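Local coordinates for penicillin binding protein 2X (Streptococcus thermophilus, PDB 5U47), which probably cross-links the glycan strands of cell-wall peptidoglycan as a transpeptidase of the septal division machinery, and is a target of beta-lactam antibiotics, at residues T34-V42 with A574-E582; T221-E231 with E257-P265. The protein carries 1 engineered substitution. All blocks are in the same frame, centred on the assembly; numbering follows the deposited sequence.

How the interactions relate
Interaction 1 and interaction 2 sit side by side, their centres about 13 Å apart, and Arg-38 joins them. While NE and NH2 of Arg-38 serve the end of helix 574-577, its NH1 lies 2.8 Å from Thr-221 O and its backbone N is 2.8 Å from Leu-222 O, both probable hydrogen bonds. Interaction 1 joins 34-42 to 574-582, and Arg-38 thus ties both to residues 221-222, just ahead of helix 224-241, and by a salt bridge from NH2 to Glu-257, just ahead of strand 258-264. Asp-37 OD2 adds a hydrogen bond from Ala-224 N. The SxxK-type residues Ser-295 and Lys-298, probably the catalytic pair, belong to neither contact.

Interaction 1 (T34-V42 with A574-E582); sequences TIYDRNGNV and ATLDTSVSE
The guanidinium of Arg-38 meets the end of helix 574-577 with both faces and an edge. Ser-579 CB lies over one face and the carbonyl oxygen of Leu-576 over the other; Leu-576 O is 3.0 Å from NH2, but the angle is too poor for a hydrogen bond. At the edge, NE donates to Thr-578 O at 3.0 Å, with that oxygen tilted 20° out of the guanidinium plane. Asp-577 O lies within the plane and accepts from NH2 at 3.2 Å, although the N-H arrives from above the carbonyl plane. One arginine thus gathers carbonyls of the short helix 574-577 and of Thr-578 just after it, and the partial negative charge of these clustered oxygens probably suits the cation. Arg-38 gets there by placing CG between its own backbone N and carbonyl carbon (chi1 69°) and bending at chi3. The remaining nitrogen, NH1, turns to Thr-221 O, and NH2 has a second, charged partner in Glu-257.

The flat amide of Asn-39 works beside it. Its ND2 donates to Thr-575 O at 3.2 Å, in the plane of both the amide and the carbonyl, and the side chain crosses that of Thr-575 at about a right angle. Its OD1 rests 3.3 Å from Ser-579 CA. Between the backbones, Val-580 N bonds to Arg-38 O at 3.1 Å, approaching almost in line with the C=O.

Asp-37 shapes the turn that presents these groups: its OD1 accepts from Asn-39 N and Asn-41 N, which reach it from opposite faces of the carboxylate. The arrangement is an Asx turn within a type I beta turn, Asp-37 to Gly-40, docked on a helix C-terminus.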
ATOM      1  N   THR A  34      15.605   5.419  -5.329  1.00 23.99           N
ATOM      2  CA  THR A  34      15.707   4.404  -4.307  1.00 24.01           C
ATOM      3  C   THR A  34      14.439   4.447  -3.477  1.00 23.48           C
ATOM      4  O   THR A  34      13.893   5.524  -3.244  1.00 23.92           O
ATOM      5  CB  THR A  34      16.928   4.684  -3.414  1.00 24.31           C
ATOM      6  OG1 THR A  34      18.098   4.500  -4.183  1.00 25.26           O
ATOM      7  CG2 THR A  34      16.994   3.761  -2.209  1.00 24.64           C
ATOM      8  N   ILE A  35      13.995   3.275  -3.030  1.00 22.84           N
ATOM      9  CA  ILE A  35      12.851   3.145  -2.138  1.00 22.39           C
ATOM     10  C   ILE A  35      13.427   2.809  -0.781  1.00 22.37           C
ATOM     11  O   ILE A  35      14.190   1.816  -0.642  1.00 23.12           O
ATOM     12  CB  ILE A  35      11.876   2.036  -2.585  1.00 22.30           C
ATOM     13  CG1 ILE A  35      11.316   2.375  -3.969  1.00 22.66           C
ATOM     14  CG2 ILE A  35      10.728   1.904  -1.581  1.00 22.26           C
ATOM     15  CD1 ILE A  35      10.586   1.231  -4.645  1.00 23.07           C
ATOM     16  N   TYR A  36      13.071   3.626   0.202  1.00 21.58           N
ATOM     17  CA  TYR A  36      13.544   3.493   1.571  1.00 22.03           C
ATOM     18  C   TYR A  36      12.416   3.201   2.553  1.00 21.51           C
ATOM     19  O   TYR A  36      11.227   3.386   2.251  1.00 21.61           O
ATOM     20  CB  TYR A  36      14.159   4.824   2.030  1.00 22.69           C
ATOM     21  CG  TYR A  36      15.408   5.300   1.316  1.00 23.33           C
ATOM     22  CD1 TYR A  36      16.650   4.724   1.579  1.00 23.96           C
ATOM     23  CD2 TYR A  36      15.364   6.370   0.436  1.00 24.13           C
ATOM     24  CE1 TYR A  36      17.800   5.187   0.975  1.00 24.94           C
ATOM     25  CE2 TYR A  36      16.506   6.838  -0.191  1.00 25.34           C
ATOM     26  CZ  TYR A  36      17.723   6.241   0.085  1.00 25.82           C
ATOM     27  OH  TYR A  36      18.842   6.682  -0.534  1.00 27.26           O
ATOM     28  N   ASP A  37      12.785   2.776   3.747  1.00 21.27           N
ATOM     29  CA  ASP A  37      11.833   2.692   4.799  1.00 21.95           C
ATOM     30  C   ASP A  37      11.753   4.142   5.388  1.00 22.22           C
ATOM     31  O   ASP A  37      12.404   5.072   4.874  1.00 22.72           O
ATOM     32  CB  ASP A  37      12.177   1.599   5.835  1.00 22.44           C
ATOM     33  CG  ASP A  37      13.067   2.094   6.974  1.00 23.05           C
ATOM     34  OD1 ASP A  37      13.868   3.020   6.779  1.00 23.99           O
ATOM     35  OD2 ASP A  37      12.946   1.525   8.066  1.00 23.36           O
ATOM     36  N   ARG A  38      10.989   4.324   6.451  1.00 22.77           N
ATOM     37  CA  ARG A  38      10.753   5.665   7.020  1.00 24.31           C
ATOM     38  C   ARG A  38      11.998   6.377   7.576  1.00 26.76           C
ATOM     39  O   ARG A  38      11.984   7.602   7.716  1.00 27.59           O
ATOM     40  CB  ARG A  38       9.650   5.597   8.088  1.00 24.05           C
ATOM     41  CG  ARG A  38      10.057   4.848   9.350  1.00 24.05           C
ATOM     42  CD  ARG A  38       8.885   4.609  10.274  1.00 23.80           C
ATOM     43  NE  ARG A  38       8.326   5.857  10.805  1.00 24.25           N
ATOM     44  CZ  ARG A  38       7.214   6.473  10.390  1.00 24.45           C
ATOM     45  NH1 ARG A  38       6.425   5.955   9.444  1.00 23.56           N
ATOM     46  NH2 ARG A  38       6.847   7.605  10.993  1.00 24.85           N
ATOM     47  N   ASN A  39      13.063   5.614   7.860  1.00 28.17           N
ATOM     48  CA  ASN A  39      14.305   6.155   8.414  1.00 29.47           C
ATOM     49  C   ASN A  39      15.496   5.996   7.490  1.00 29.96           C
ATOM     50  O   ASN A  39      16.630   6.046   7.953  1.00 30.89           O
ATOM     51  CB  ASN A  39      14.599   5.505   9.774  1.00 30.81           C
ATOM     52  CG  ASN A  39      13.670   5.983  10.853  1.00 32.19           C
ATOM     53  OD1 ASN A  39      13.465   7.181  11.017  1.00 36.72           O
ATOM     54  ND2 ASN A  39      13.120   5.068  11.606  1.00 32.95           N
ATOM     55  N   GLY A  40      15.255   5.755   6.199  1.00 27.43           N
ATOM     56  CA  GLY A  40      16.356   5.646   5.247  1.00 27.73           C
ATOM     57  C   GLY A  40      17.007   4.284   5.039  1.00 27.03           C
ATOM     58  O   GLY A  40      18.057   4.211   4.423  1.00 26.12           O
ATOM     59  N   ASN A  41      16.403   3.212   5.545  1.00 27.16           N
ATOM     60  CA  ASN A  41      16.927   1.863   5.275  1.00 26.75           C
ATOM     61  C   ASN A  41      16.540   1.511   3.855  1.00 25.32           C
ATOM     62  O   ASN A  41      15.370   1.646   3.482  1.00 23.99           O
ATOM     63  CB  ASN A  41      16.361   0.842   6.256  1.00 27.87           C
ATOM     64  CG  ASN A  41      16.834   1.088   7.666  1.00 30.79           C
ATOM     65  OD1 ASN A  41      16.129   1.688   8.464  1.00 37.57           O
ATOM     66  ND2 ASN A  41      18.063   0.678   7.964  1.00 31.46           N
ATOM     67  N   VAL A  42      17.509   1.051   3.078  1.00 24.51           N
ATOM     68  CA  VAL A  42      17.282   0.742   1.655  1.00 24.89           C
ATOM     69  C   VAL A  42      16.382  -0.479   1.469  1.00 23.79           C
ATOM     70  O   VAL A  42      16.636  -1.538   2.073  1.00 23.40           O
ATOM     71  CB  VAL A  42      18.613   0.538   0.900  1.00 25.89           C
ATOM     72  CG1 VAL A  42      18.371   0.120  -0.558  1.00 26.05           C
ATOM     73  CG2 VAL A  42      19.455   1.810   0.948  1.00 27.19           C
ATOM     74  N   ALA A 574      10.167   6.293  19.808  1.00 69.17           N
ATOM     75  CA  ALA A 574      10.606   7.319  18.856  1.00 72.23           C
ATOM     76  C   ALA A 574      11.179   6.786  17.535  1.00 72.42           C
ATOM     77  O   ALA A 574      11.473   7.572  16.637  1.00 74.69           O
ATOM     78  CB  ALA A 574      11.619   8.245  19.523  1.00 76.63           C
ATOM     79  N   THR A 575      11.369   5.475  17.414  1.00 68.72           N
ATOM     80  CA  THR A 575      11.858   4.932  16.147  1.00 69.05           C
ATOM     81  C   THR A 575      10.695   4.867  15.147  1.00 66.04           C
ATOM     82  O   THR A 575      10.900   5.064  13.941  1.00 67.65           O
ATOM     83  CB  THR A 575      12.517   3.547  16.319  1.00 70.52           C
ATOM     84  OG1 THR A 575      13.497   3.603  17.363  1.00 71.87           O
ATOM     85  CG2 THR A 575      13.198   3.107  15.032  1.00 72.64           C
ATOM     86  N   LEU A 576       9.484   4.600  15.649  1.00 59.67           N
ATOM     87  CA  LEU A 576       8.291   4.541  14.797  1.00 56.85           C
ATOM     88  C   LEU A 576       7.624   5.902  14.601  1.00 59.60           C
ATOM     89  O   LEU A 576       6.952   6.114  13.590  1.00 57.09           O
ATOM     90  CB  LEU A 576       7.255   3.540  15.337  1.00 54.70           C
ATOM     91  CG  LEU A 576       7.577   2.048  15.248  1.00 49.65           C
ATOM     92  CD1 LEU A 576       6.470   1.221  15.875  1.00 46.27           C
ATOM     93  CD2 LEU A 576       7.785   1.641  13.807  1.00 48.64           C
ATOM     94  N   ASP A 577       7.768   6.809  15.570  1.00 59.91           N
ATOM     95  CA  ASP A 577       7.205   8.161  15.441  1.00 62.09           C
ATOM     96  C   ASP A 577       8.022   8.932  14.407  1.00 58.00           C
ATOM     97  O   ASP A 577       7.476   9.483  13.456  1.00 61.33           O
ATOM     98  CB  ASP A 577       7.251   8.925  16.782  1.00 67.64           C
ATOM     99  CG  ASP A 577       6.415   8.266  17.886  1.00 72.12           C
ATOM    100  OD1 ASP A 577       5.388   7.621  17.577  1.00 72.46           O
ATOM    101  OD2 ASP A 577       6.782   8.423  19.074  1.00 74.23           O
ATOM    102  N   THR A 578       9.338   8.936  14.594  1.00 56.78           N
ATOM    103  CA  THR A 578      10.252   9.660  13.718  1.00 59.21           C
ATOM    104  C   THR A 578      10.469   9.003  12.357  1.00 56.11           C
ATOM    105  O   THR A 578      10.233   7.806  12.152  1.00 51.05           O
ATOM    106  CB  THR A 578      11.658   9.859  14.352  1.00 61.39           C
ATOM    107  OG1 THR A 578      12.308   8.592  14.534  1.00 62.14           O
ATOM    108  CG2 THR A 578      11.563  10.603  15.685  1.00 66.52           C
ATOM    109  N   SER A 579      10.954   9.837  11.449  1.00 50.33           N
ATOM    110  CA  SER A 579      11.290   9.464  10.106  1.00 50.36           C
ATOM    111  C   SER A 579      12.222  10.573   9.599  1.00 52.04           C
ATOM    112  O   SER A 579      12.687  11.410  10.389  1.00 45.20           O
ATOM    113  CB  SER A 579      10.015   9.386   9.257  1.00 52.19           C
ATOM    114  OG  SER A 579       9.310  10.615   9.286  1.00 51.61           O
ATOM    115  N   VAL A 580      12.491  10.580   8.296  1.00 51.90           N
ATOM    116  CA  VAL A 580      13.282  11.664   7.696  1.00 57.29           C
ATOM    117  C   VAL A 580      12.584  13.032   7.852  1.00 58.88           C
ATOM    118  O   VAL A 580      13.215  14.058   7.615  1.00 60.03           O
ATOM    119  CB  VAL A 580      13.613  11.412   6.201  1.00 56.27           C
ATOM    120  CG1 VAL A 580      14.635  10.292   6.059  1.00 58.57           C
ATOM    121  CG2 VAL A 580      12.350  11.132   5.388  1.00 55.72           C
ATOM    122  N   SER A 581      11.293  13.030   8.234  1.00 64.15           N
ATOM    123  CA  SER A 581      10.536  14.272   8.519  1.00 70.88           C
ATOM    124  C   SER A 581      11.278  15.125   9.547  1.00 78.70           C
ATOM    125  O   SER A 581      11.401  16.335   9.368  1.00 77.69           O
ATOM    126  CB  SER A 581       9.139  13.966   9.082  1.00 71.43           C
ATOM    127  OG  SER A 581       8.371  13.155   8.210  1.00 74.07           O
ATOM    128  N   GLU A 582      11.748  14.480  10.625  1.00 87.81           N
ATOM    129  CA  GLU A 582      12.547  15.138  11.674  1.00 93.54           C
ATOM    130  C   GLU A 582      13.982  15.274  11.155  1.00 95.06           C
ATOM    131  O   GLU A 582      14.816  14.383  11.339  1.00 97.97           O
ATOM    132  CB  GLU A 582      12.523  14.358  13.006  1.00 96.83           C
ATOM    133  CG  GLU A 582      11.234  14.480  13.826  1.00 99.76           C
ATOM    134  CD  GLU A 582      10.015  13.811  13.203  1.00101.23           C
ATOM    135  OE1 GLU A 582      10.171  12.911  12.351  1.00102.83           O
ATOM    136  OE2 GLU A 582       8.885  14.177  13.589  1.00104.05           O
TER

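Interaction 2 (T221-E231 with E257-P265); sequences TLSAPLQTFLE and EILATTQRP
Gln-227 reaches from helix 224-241 to the backbone of Thr-261 and holds it at two points: OE1 accepts from Thr-261 N at 2.8 Å, and NE2 donates to Thr-261 O at 2.8 Å, from above that carbonyl's plane. CG extends anti to the backbone N, and a bend at chi2 (76°) lays the amide along the strand. A third bond, from NE2 to Glu-231 OE2, helps fix the amide's rotation; OE2 also accepts from Ala-150 N.

One turn on, Glu-231 sets CG beside its backbone N and bends at chi2, bringing its carboxylate to Thr-262 OG1, which donates to OE2 at 2.8 Å, and to the edge of the Arg-264 guanidinium. There NH2 meets OE1 from above the carboxylate plane in a 2.8 Å salt bridge, the two planes 20° apart. Asp-235 takes NE of this arginine.

Leu-226 and Leu-230 point at the strand. CD2 of Leu-230 packs 3.9 Å from Ala-260 CB and runs past Thr-262 CG2, while CD2 of Leu-226 touches the CB atoms of Leu-259 and Ala-260.

Ahead of the helix, Thr-221 OG1 donates to Ile-258 O at 2.6 Å, and N-cap Ser-223 N makes a nearly straight bond to Leu-259 O at 3.0 Å. The helix lies 27° from an outermost, beta-bulged strand of the five-stranded antiparallel sheet, as in the alpha/beta core of penicillin-binding transpeptidase domains.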
ATOM      1  N   THR A 221       6.433   4.656   4.548  1.00 20.48           N
ATOM      2  CA  THR A 221       6.090   4.759   5.965  1.00 20.33           C
ATOM      3  C   THR A 221       6.524   3.531   6.748  1.00 19.65           C
ATOM      4  O   THR A 221       6.454   3.519   7.980  1.00 20.78           O
ATOM      5  CB  THR A 221       4.557   4.912   6.133  1.00 19.45           C
ATOM      6  OG1 THR A 221       3.909   3.870   5.414  1.00 18.25           O
ATOM      7  CG2 THR A 221       4.111   6.241   5.601  1.00 19.90           C
ATOM      8  N   LEU A 222       6.954   2.483   6.041  1.00 19.89           N
ATOM      9  CA  LEU A 222       7.356   1.231   6.696  1.00 19.70           C
ATOM     10  C   LEU A 222       8.539   1.393   7.652  1.00 19.96           C
ATOM     11  O   LEU A 222       9.388   2.236   7.464  1.00 18.35           O
ATOM     12  CB  LEU A 222       7.732   0.150   5.679  1.00 20.25           C
ATOM     13  CG  LEU A 222       6.746  -0.344   4.625  1.00 21.31           C
ATOM     14  CD1 LEU A 222       7.427  -1.436   3.807  1.00 23.19           C
ATOM     15  CD2 LEU A 222       5.446  -0.861   5.208  1.00 21.35           C
ATOM     16  N   SER A 223       8.517   0.591   8.711  1.00 21.20           N
ATOM     17  CA  SER A 223       9.594   0.477   9.668  1.00 22.77           C
ATOM     18  C   SER A 223      10.257  -0.848   9.376  1.00 23.15           C
ATOM     19  O   SER A 223       9.659  -1.908   9.646  1.00 20.82           O
ATOM     20  CB  SER A 223       9.032   0.452  11.074  1.00 24.93           C
ATOM     21  OG  SER A 223      10.024   0.088  12.017  1.00 25.46           O
ATOM     22  N   ALA A 224      11.460  -0.819   8.804  1.00 23.69           N
ATOM     23  CA  ALA A 224      12.151  -2.079   8.502  1.00 25.70           C
ATOM     24  C   ALA A 224      12.274  -3.041   9.684  1.00 27.02           C
ATOM     25  O   ALA A 224      12.007  -4.239   9.510  1.00 26.67           O
ATOM     26  CB  ALA A 224      13.501  -1.842   7.821  1.00 27.07           C
ATOM     27  N   PRO A 225      12.644  -2.541  10.893  1.00 28.01           N
ATOM     28  CA  PRO A 225      12.724  -3.450  12.046  1.00 29.58           C
ATOM     29  C   PRO A 225      11.397  -4.134  12.361  1.00 27.49           C
ATOM     30  O   PRO A 225      11.351  -5.352  12.595  1.00 27.08           O
ATOM     31  CB  PRO A 225      13.129  -2.522  13.215  1.00 31.54           C
ATOM     32  CG  PRO A 225      13.786  -1.342  12.566  1.00 31.64           C
ATOM     33  CD  PRO A 225      13.161  -1.198  11.211  1.00 30.65           C
ATOM     34  N   LEU A 226      10.315  -3.357  12.367  1.00 26.51           N
ATOM     35  CA  LEU A 226       9.002  -3.916  12.659  1.00 24.15           C
ATOM     36  C   LEU A 226       8.585  -4.878  11.558  1.00 22.61           C
ATOM     37  O   LEU A 226       8.054  -5.957  11.837  1.00 22.91           O
ATOM     38  CB  LEU A 226       7.948  -2.818  12.788  1.00 24.69           C
ATOM     39  CG  LEU A 226       6.556  -3.306  13.192  1.00 25.23           C
ATOM     40  CD1 LEU A 226       6.619  -3.928  14.574  1.00 26.96           C
ATOM     41  CD2 LEU A 226       5.555  -2.165  13.165  1.00 24.90           C
ATOM     42  N   GLN A 227       8.807  -4.473  10.314  1.00 20.95           N
ATOM     43  CA  GLN A 227       8.456  -5.311   9.159  1.00 20.51           C
ATOM     44  C   GLN A 227       9.179  -6.657   9.214  1.00 21.90           C
ATOM     45  O   GLN A 227       8.565  -7.688   8.977  1.00 22.76           O
ATOM     46  CB  GLN A 227       8.793  -4.600   7.862  1.00 19.68           C
ATOM     47  CG  GLN A 227       8.447  -5.386   6.595  1.00 19.64           C
ATOM     48  CD  GLN A 227       6.950  -5.394   6.271  1.00 19.36           C
ATOM     49  OE1 GLN A 227       6.274  -4.357   6.348  1.00 19.68           O
ATOM     50  NE2 GLN A 227       6.450  -6.535   5.841  1.00 18.99           N
ATOM     51  N   THR A 228      10.481  -6.631   9.516  1.00 22.86           N
ATOM     52  CA  THR A 228      11.307  -7.853   9.619  1.00 25.44           C
ATOM     53  C   THR A 228      10.738  -8.780  10.670  1.00 25.41           C
ATOM     54  O   THR A 228      10.593  -9.980  10.452  1.00 25.23           O
ATOM     55  CB  THR A 228      12.796  -7.496   9.901  1.00 27.91           C
ATOM     56  OG1 THR A 228      13.291  -6.730   8.801  1.00 28.56           O
ATOM     57  CG2 THR A 228      13.678  -8.735  10.053  1.00 30.93           C
ATOM     58  N   PHE A 229      10.347  -8.199  11.789  1.00 25.47           N
ATOM     59  CA  PHE A 229       9.765  -8.948  12.880  1.00 27.16           C
ATOM     60  C   PHE A 229       8.409  -9.529  12.479  1.00 25.57           C
ATOM     61  O   PHE A 229       8.117 -10.682  12.789  1.00 25.25           O
ATOM     62  CB  PHE A 229       9.648  -8.030  14.093  1.00 30.37           C
ATOM     63  CG  PHE A 229       9.294  -8.723  15.341  1.00 33.63           C
ATOM     64  CD1 PHE A 229      10.280  -9.227  16.167  1.00 37.32           C
ATOM     65  CD2 PHE A 229       7.977  -8.848  15.717  1.00 33.80           C
ATOM     66  CE1 PHE A 229       9.948  -9.869  17.342  1.00 37.69           C
ATOM     67  CE2 PHE A 229       7.636  -9.486  16.877  1.00 34.76           C
ATOM     68  CZ  PHE A 229       8.619 -10.007  17.695  1.00 36.93           C
ATOM     69  N   LEU A 230       7.588  -8.741  11.766  1.00 22.73           N
ATOM     70  CA  LEU A 230       6.289  -9.221  11.295  1.00 22.29           C
ATOM     71  C   LEU A 230       6.418 -10.438  10.356  1.00 22.64           C
ATOM     72  O   LEU A 230       5.610 -11.380  10.439  1.00 22.12           O
ATOM     73  CB  LEU A 230       5.522  -8.104  10.561  1.00 22.73           C
ATOM     74  CG  LEU A 230       4.202  -8.506   9.911  1.00 22.87           C
ATOM     75  CD1 LEU A 230       3.229  -9.023  10.940  1.00 23.75           C
ATOM     76  CD2 LEU A 230       3.591  -7.345   9.152  1.00 24.42           C
ATOM     77  N   GLU A 231       7.401 -10.397   9.451  1.00 22.57           N
ATOM     78  CA  GLU A 231       7.623 -11.496   8.481  1.00 23.14           C
ATOM     79  C   GLU A 231       7.894 -12.814   9.213  1.00 23.78           C
ATOM     80  O   GLU A 231       7.337 -13.848   8.876  1.00 24.63           O
ATOM     81  CB  GLU A 231       8.787 -11.181   7.513  1.00 23.75           C
ATOM     82  CG  GLU A 231       8.605  -9.949   6.609  1.00 24.16           C
ATOM     83  CD  GLU A 231       7.662 -10.122   5.404  1.00 24.83           C
ATOM     84  OE1 GLU A 231       7.489 -11.259   4.930  1.00 24.76           O
ATOM     85  OE2 GLU A 231       7.120  -9.095   4.892  1.00 23.01           O
ATOM     86  N   GLU A 257      -0.507   6.079   8.971  1.00 20.06           N
ATOM     87  CA  GLU A 257       0.697   5.552   8.315  1.00 20.43           C
ATOM     88  C   GLU A 257       0.764   4.048   8.425  1.00 19.54           C
ATOM     89  O   GLU A 257       0.539   3.498   9.517  1.00 19.17           O
ATOM     90  CB  GLU A 257       1.959   6.107   8.974  1.00 21.89           C
ATOM     91  CG  GLU A 257       2.228   7.588   8.798  1.00 24.41           C
ATOM     92  CD  GLU A 257       3.302   8.033   9.780  1.00 27.00           C
ATOM     93  OE1 GLU A 257       2.957   8.204  10.995  1.00 27.63           O
ATOM     94  OE2 GLU A 257       4.480   8.160   9.349  1.00 26.12           O
ATOM     95  N   ILE A 258       1.082   3.385   7.316  1.00 18.31           N
ATOM     96  CA  ILE A 258       1.252   1.927   7.296  1.00 18.96           C
ATOM     97  C   ILE A 258       2.702   1.613   7.716  1.00 18.62           C
ATOM     98  O   ILE A 258       3.635   1.861   6.966  1.00 18.51           O
ATOM     99  CB  ILE A 258       0.904   1.343   5.922  1.00 18.40           C
ATOM    100  CG1 ILE A 258      -0.592   1.592   5.640  1.00 19.14           C
ATOM    101  CG2 ILE A 258       1.239  -0.139   5.863  1.00 19.27           C
ATOM    102  CD1 ILE A 258      -1.017   1.353   4.198  1.00 18.54           C
ATOM    103  N   LEU A 259       2.857   1.040   8.904  1.00 18.29           N
ATOM    104  CA  LEU A 259       4.168   0.760   9.495  1.00 19.19           C
ATOM    105  C   LEU A 259       4.723  -0.595   9.111  1.00 19.31           C
ATOM    106  O   LEU A 259       5.934  -0.788   9.113  1.00 18.36           O
ATOM    107  CB  LEU A 259       4.095   0.895  11.007  1.00 21.83           C
ATOM    108  CG  LEU A 259       3.625   2.271  11.493  1.00 22.64           C
ATOM    109  CD1 LEU A 259       3.490   2.333  13.005  1.00 25.67           C
ATOM    110  CD2 LEU A 259       4.583   3.332  11.021  1.00 24.54           C
ATOM    111  N   ALA A 260       3.844  -1.541   8.812  1.00 19.09           N
ATOM    112  CA  ALA A 260       4.278  -2.828   8.336  1.00 18.99           C
ATOM    113  C   ALA A 260       3.139  -3.512   7.622  1.00 20.11           C
ATOM    114  O   ALA A 260       1.981  -3.377   8.015  1.00 21.24           O
ATOM    115  CB  ALA A 260       4.780  -3.684   9.487  1.00 20.54           C
ATOM    116  N   THR A 261       3.443  -4.240   6.554  1.00 20.54           N
ATOM    117  CA  THR A 261       2.380  -4.926   5.830  1.00 21.35           C
ATOM    118  C   THR A 261       2.936  -6.132   5.111  1.00 20.79           C
ATOM    119  O   THR A 261       3.993  -6.057   4.504  1.00 21.07           O
ATOM    120  CB  THR A 261       1.638  -3.972   4.863  1.00 21.61           C
ATOM    121  OG1 THR A 261       0.490  -4.630   4.318  1.00 22.62           O
ATOM    122  CG2 THR A 261       2.528  -3.459   3.751  1.00 22.14           C
ATOM    123  N   THR A 262       2.233  -7.246   5.194  1.00 19.95           N
ATOM    124  CA  THR A 262       2.686  -8.437   4.523  1.00 20.62           C
ATOM    125  C   THR A 262       1.531  -9.359   4.165  1.00 21.21           C
ATOM    126  O   THR A 262       0.406  -9.227   4.684  1.00 20.65           O
ATOM    127  CB  THR A 262       3.749  -9.193   5.372  1.00 21.50           C
ATOM    128  OG1 THR A 262       4.553 -10.029   4.517  1.00 22.29           O
ATOM    129  CG2 THR A 262       3.092 -10.011   6.478  1.00 22.28           C
ATOM    130  N   GLN A 263       1.813 -10.283   3.257  1.00 20.37           N
ATOM    131  CA  GLN A 263       0.841 -11.283   2.882  1.00 21.54           C
ATOM    132  C   GLN A 263       1.541 -12.581   2.619  1.00 21.89           C
ATOM    133  O   GLN A 263       2.743 -12.596   2.410  1.00 21.35           O
ATOM    134  CB  GLN A 263       0.048 -10.866   1.652  1.00 22.03           C
ATOM    135  CG  GLN A 263       0.769 -10.961   0.321  1.00 22.89           C
ATOM    136  CD  GLN A 263      -0.115 -10.454  -0.809  1.00 23.57           C
ATOM    137  OE1 GLN A 263      -0.574  -9.309  -0.785  1.00 22.82           O
ATOM    138  NE2 GLN A 263      -0.369 -11.302  -1.784  1.00 21.88           N
ATOM    139  N   ARG A 264       0.765 -13.667   2.661  1.00 22.92           N
ATOM    140  CA  ARG A 264       1.244 -14.989   2.430  1.00 23.06           C
ATOM    141  C   ARG A 264       0.258 -15.654   1.468  1.00 24.31           C
ATOM    142  O   ARG A 264      -0.930 -15.381   1.541  1.00 22.94           O
ATOM    143  CB  ARG A 264       1.341 -15.774   3.744  1.00 25.05           C
ATOM    144  CG  ARG A 264       2.430 -15.268   4.704  1.00 24.27           C
ATOM    145  CD  ARG A 264       3.809 -15.566   4.138  1.00 24.36           C
ATOM    146  NE  ARG A 264       4.910 -15.150   5.008  1.00 25.03           N
ATOM    147  CZ  ARG A 264       5.382 -13.900   5.117  1.00 25.24           C
ATOM    148  NH1 ARG A 264       4.825 -12.895   4.459  1.00 24.86           N
ATOM    149  NH2 ARG A 264       6.409 -13.642   5.930  1.00 26.25           N
ATOM    150  N   PRO A 265       0.737 -16.494   0.548  1.00 24.82           N
ATOM    151  CA  PRO A 265       2.162 -16.803   0.367  1.00 25.16           C
ATOM    152  C   PRO A 265       2.909 -15.622  -0.223  1.00 23.57           C
ATOM    153  O   PRO A 265       2.290 -14.731  -0.801  1.00 23.94           O
ATOM    154  CB  PRO A 265       2.142 -17.974  -0.646  1.00 27.12           C
ATOM    155  CG  PRO A 265       0.861 -17.785  -1.378  1.00 28.42           C
ATOM    156  CD  PRO A 265      -0.107 -17.319  -0.330  1.00 27.27           C
TER